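PDB 2GH0: GDNF family receptor alpha-3 from Homo sapiens, which serves as the cell-surface receptor for the neuronal survival factor artemin, whose binding leads to autophosphorylation and activation of the RET receptor. Local coordinates for residues L99-L104 with G147-P152; S113-F118 with L143-T148. All blocks are in the same frame, centred on the assembly; numbering follows the deposited sequence.

How the interactions relate
Interactions 1 and 2 illustrate how one loop can tie successive helices together. The loop after helix 135-143 meets helix 109-121 through its first half (interaction 2) and helix 98-106 through its second (interaction 1); the two helices follow each other in the chain, and the contacts share Gly147 and Thr148. Their centres lie about 9 Å apart, and they touch directly: Arg102 CG comes within 3.8 Å of Leu115 CD2, and Met150 O within 3.7 Å of Leu145 CB. Both fall within the second of the two GDNF/GAS1 domains in this chain, and no other protein chain of the assembly touches their segments, so they belong to its internal architecture.

Interaction 1 (L99-L104 with G147-P152); sequences LELRRL and GTAMTP
Met150 reaches from the loop to the backbone of helix 98-106, where its SD lies 3.8 Å from Arg102 CA. Bends at chi2 and chi3 (-74° and -89°) fold the thioether round, bringing the terminal CE across the CB and CG of Arg102 at a slant, 4.1 Å from Arg102 CG. Leu101 and Met150 run past each other in opposite directions, with Leu101 CG 4.2 Å from Met150 SD. Ala149 makes the rest of the contact: Leu101 CD1 approaches Ala149 O to 3.5 Å, while Leu104 CD2 rests 4.0 Å from the methyl CB of Ala149.

Behind these residues the loop is braced by its own threonines. Thr148 OG1 accepts from Met150 N at 2.9 Å, forming an ST turn that fixes the backbone at Met150, from which the side chain sets out. Thr151 OG1 then donates to Thr148 O at 2.8 Å and accepts from Gly147 N, so that one hydroxyl joins Thr151 to both Gly147 and Thr148. Farther out, Cys111 and Leu115 of helix 109-121 also pack against Met150.

No hydrogen bond crosses between 99-104 and 147-152. Cohesion here therefore comes from van der Waals contact of a thioether, leucine methyls and an alanine methyl, with the aliphatic start of an arginine; the loop's own hydrogen bonds hold its shape, and the charge of Arg102 is directed to Glu177 of helix 175-186 in a salt bridge.

Interaction 2 (S113-F118 with L143-T148); sequences SRLVDF and LGLIGT
Leu145 pushes both of its methyls against helix 109-121, and this is the tightly packed part of the contact. Its CD2 lies 3.7 Å from Arg114 CB and equally near Leu115 N. The other methyl, CD1, reaches 3.6 Å from Phe118 CB and meets the ring obliquely, the two side chains crossing at about a right angle. Phe118 holds its CG anti to the backbone N (chi1 171°), which sets the ring beside its own carbonyl carbon, with CB and the CG-CD2 side of the ring against Leu145 CD1.

Arg114 and Gly144, both partly exposed, make the polar and more open part, whereas Leu145, Leu115 and Phe118 are buried. A bend at chi2 (-72°) folds the arginine chain over the carbonyl of Gly144, with CD 3.3 Å from Gly144 O. From there NH1 donates to Gly144 O at 3.0 Å, nearly straight at 159°, along a lone pair in the carbonyl plane; the oxygen also lies in the guanidinium plane, at its edge.

Two overlapping beta turns set up this loop, type I from Leu143 and type II from Leu145. Leu145 O accepts from both Thr148 N and Thr148 OG1, the latter at 2.6 Å, which closes the second turn. Phe118 stacks on Phe185 of helix 175-186. With Leu145 against helix 109-121, and Thr148 and Ile146 against Leu51 and Phe54 of helix 43-56, the loop sits between these helices on its way to strand 152-154.

Interaction 1 (L99-L104 with G147-P152)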
# COMPACT_ATOMS: atom_id res chain seq x y z
N LEU C 99 -36.60 4.60 46.56
CA LEU C 99 -36.19 3.63 47.61
C LEU C 99 -35.80 2.27 47.04
O LEU C 99 -34.83 1.67 47.52
CB LEU C 99 -37.28 3.45 48.69
CG LEU C 99 -37.61 4.73 49.45
CD1 LEU C 99 -38.79 4.47 50.35
CD2 LEU C 99 -36.37 5.28 50.20
N GLU C 100 -36.53 1.78 46.04
CA GLU C 100 -36.03 0.66 45.17
C GLU C 100 -34.71 0.87 44.46
O GLU C 100 -33.85 -0.02 44.40
CB GLU C 100 -37.10 0.33 44.15
CG GLU C 100 -38.27 -0.27 44.89
CD GLU C 100 -37.76 -1.29 45.90
OE1 GLU C 100 -36.94 -2.17 45.39
OE2 GLU C 100 -38.17 -1.24 47.15
N LEU C 101 -34.56 2.02 43.83
CA LEU C 101 -33.28 2.40 43.23
C LEU C 101 -32.08 2.37 44.22
O LEU C 101 -31.00 1.83 43.91
CB LEU C 101 -33.44 3.80 42.63
CG LEU C 101 -32.39 4.27 41.62
CD1 LEU C 101 -32.21 3.25 40.43
CD2 LEU C 101 -32.67 5.73 41.13
N ARG C 102 -32.23 3.03 45.39
CA ARG C 102 -31.19 2.95 46.43
C ARG C 102 -30.88 1.52 46.85
O ARG C 102 -29.75 1.20 47.15
CB ARG C 102 -31.63 3.71 47.69
CG ARG C 102 -30.43 4.02 48.62
CD ARG C 102 -30.82 4.86 49.86
NE ARG C 102 -31.94 4.22 50.58
CZ ARG C 102 -32.61 4.80 51.58
NH1 ARG C 102 -32.22 5.98 52.02
NH2 ARG C 102 -33.62 4.17 52.18
N ARG C 103 -31.90 0.68 46.87
CA ARG C 103 -31.71 -0.73 47.24
C ARG C 103 -30.85 -1.47 46.20
O ARG C 103 -30.08 -2.50 46.57
CB ARG C 103 -33.04 -1.43 47.32
CG ARG C 103 -32.87 -2.89 47.93
CD ARG C 103 -34.20 -3.37 48.35
NE ARG C 103 -34.57 -4.61 47.64
CZ ARG C 103 -34.98 -4.63 46.37
NH1 ARG C 103 -35.06 -3.47 45.63
NH2 ARG C 103 -35.29 -5.83 45.84
N LEU C 104 -31.01 -0.96 44.93
CA LEU C 104 -30.24 -1.56 43.82
C LEU C 104 -28.83 -1.02 44.01
O LEU C 104 -27.86 -1.78 43.89
CB LEU C 104 -30.81 -1.21 42.44
CG LEU C 104 -29.98 -1.61 41.17
CD1 LEU C 104 -29.76 -3.12 41.03
CD2 LEU C 104 -30.57 -1.02 39.88
N GLY C 147 -22.73 7.27 36.48
CA GLY C 147 -22.33 5.90 36.09
C GLY C 147 -22.74 4.82 37.11
O GLY C 147 -22.54 3.61 36.85
N THR C 148 -23.25 5.21 38.27
CA THR C 148 -23.79 4.23 39.22
C THR C 148 -25.30 4.06 39.00
O THR C 148 -25.89 4.75 38.16
CB THR C 148 -23.59 4.66 40.69
OG1 THR C 148 -24.41 5.82 40.97
CG2 THR C 148 -22.11 4.93 41.03
N ALA C 149 -25.94 3.17 39.75
CA ALA C 149 -27.39 3.11 39.74
C ALA C 149 -28.01 4.44 40.19
O ALA C 149 -29.14 4.76 39.80
CB ALA C 149 -27.92 1.94 40.62
N MET C 150 -27.29 5.22 41.00
CA MET C 150 -27.84 6.48 41.48
C MET C 150 -27.33 7.65 40.68
O MET C 150 -26.93 8.64 41.29
CB MET C 150 -27.42 6.74 42.93
CG MET C 150 -27.81 5.66 43.93
SD MET C 150 -29.52 5.64 44.32
CE MET C 150 -29.70 6.73 45.70
N THR C 151 -27.42 7.61 39.34
CA THR C 151 -26.80 8.68 38.52
C THR C 151 -27.70 9.90 38.55
O THR C 151 -28.89 9.79 38.18
CB THR C 151 -26.57 8.21 37.02
OG1 THR C 151 -25.51 7.25 37.03
CG2 THR C 151 -26.20 9.37 36.08
N PRO C 152 -27.17 11.04 39.03
CA PRO C 152 -27.92 12.29 39.00
C PRO C 152 -27.78 13.06 37.68
O PRO C 152 -26.76 12.86 36.91
CB PRO C 152 -27.26 13.09 40.13
CG PRO C 152 -25.85 12.71 40.12
CD PRO C 152 -25.83 11.25 39.64

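Interaction 2 (S113-F118 with L143-T148)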
# COMPACT_ATOMS: atom_id res chain seq x y z
N SER C 113 -20.61 2.84 48.40
CA SER C 113 -19.51 3.73 48.76
C SER C 113 -19.61 5.16 48.16
O SER C 113 -19.32 6.16 48.84
CB SER C 113 -18.20 3.03 48.37
OG SER C 113 -17.05 3.85 48.55
N ARG C 114 -20.01 5.27 46.89
CA ARG C 114 -20.20 6.59 46.24
C ARG C 114 -21.33 7.34 46.88
O ARG C 114 -21.25 8.59 47.04
CB ARG C 114 -20.42 6.44 44.75
CG ARG C 114 -19.18 5.68 44.09
CD ARG C 114 -17.97 6.69 44.09
NE ARG C 114 -16.74 6.05 43.58
CZ ARG C 114 -16.40 6.06 42.29
NH1 ARG C 114 -17.20 6.66 41.44
NH2 ARG C 114 -15.27 5.50 41.83
N LEU C 115 -22.38 6.59 47.25
CA LEU C 115 -23.56 7.24 47.91
C LEU C 115 -23.20 7.68 49.32
O LEU C 115 -23.56 8.77 49.73
CB LEU C 115 -24.81 6.35 47.92
CG LEU C 115 -26.10 7.03 48.43
CD1 LEU C 115 -26.57 8.23 47.57
CD2 LEU C 115 -27.23 6.03 48.58
N VAL C 116 -22.45 6.85 50.04
CA VAL C 116 -21.91 7.31 51.32
C VAL C 116 -21.08 8.61 51.19
O VAL C 116 -21.26 9.54 51.99
CB VAL C 116 -21.10 6.25 51.99
CG1 VAL C 116 -20.29 6.85 53.11
CG2 VAL C 116 -22.03 5.16 52.50
N ASP C 117 -20.19 8.71 50.21
CA ASP C 117 -19.42 9.94 50.21
C ASP C 117 -20.25 11.15 49.83
O ASP C 117 -19.96 12.24 50.31
CB ASP C 117 -18.06 9.87 49.49
CG ASP C 117 -18.08 9.14 48.21
OD1 ASP C 117 -18.76 9.67 47.29
OD2 ASP C 117 -17.28 8.13 48.06
N PHE C 118 -21.27 10.99 48.99
CA PHE C 118 -22.13 12.13 48.62
C PHE C 118 -22.90 12.62 49.88
O PHE C 118 -23.05 13.84 50.16
CB PHE C 118 -23.07 11.67 47.49
CG PHE C 118 -24.16 12.68 47.16
CD1 PHE C 118 -23.82 13.92 46.62
CD2 PHE C 118 -25.45 12.41 47.40
CE1 PHE C 118 -24.78 14.85 46.34
CE2 PHE C 118 -26.45 13.37 47.13
CZ PHE C 118 -26.10 14.57 46.61
N LEU C 143 -20.28 14.18 41.46
CA LEU C 143 -19.87 13.63 40.16
C LEU C 143 -19.48 12.17 40.22
O LEU C 143 -19.71 11.42 39.27
CB LEU C 143 -18.79 14.48 39.45
CG LEU C 143 -19.12 16.00 39.26
CD1 LEU C 143 -17.96 16.57 38.52
CD2 LEU C 143 -20.33 16.15 38.44
N GLY C 144 -18.98 11.74 41.36
CA GLY C 144 -18.71 10.32 41.68
C GLY C 144 -19.92 9.38 41.67
O GLY C 144 -19.75 8.15 41.70
N LEU C 145 -21.13 9.91 41.55
CA LEU C 145 -22.33 9.04 41.44
C LEU C 145 -22.71 8.77 39.96
O LEU C 145 -23.46 7.84 39.68
CB LEU C 145 -23.53 9.62 42.25
CG LEU C 145 -23.42 9.38 43.77
CD1 LEU C 145 -24.41 10.30 44.46
CD2 LEU C 145 -23.70 7.95 44.11
N ILE C 146 -22.08 9.50 39.03
CA ILE C 146 -22.43 9.39 37.62
C ILE C 146 -21.84 8.12 37.02
O ILE C 146 -20.64 7.86 37.14
CB ILE C 146 -22.03 10.66 36.86
CG1 ILE C 146 -22.82 11.79 37.39
CG2 ILE C 146 -22.48 10.61 35.40
CD1 ILE C 146 -22.39 13.08 36.93
N GLY C 147 -22.73 7.27 36.48
CA GLY C 147 -22.33 5.90 36.09
C GLY C 147 -22.74 4.82 37.11
O GLY C 147 -22.54 3.61 36.85
N THR C 148 -23.25 5.21 38.27
CA THR C 148 -23.79 4.23 39.22
C THR C 148 -25.30 4.06 39.00
O THR C 148 -25.89 4.75 38.16
CB THR C 148 -23.59 4.66 40.69
OG1 THR C 148 -24.41 5.82 40.97
CG2 THR C 148 -22.11 4.93 41.03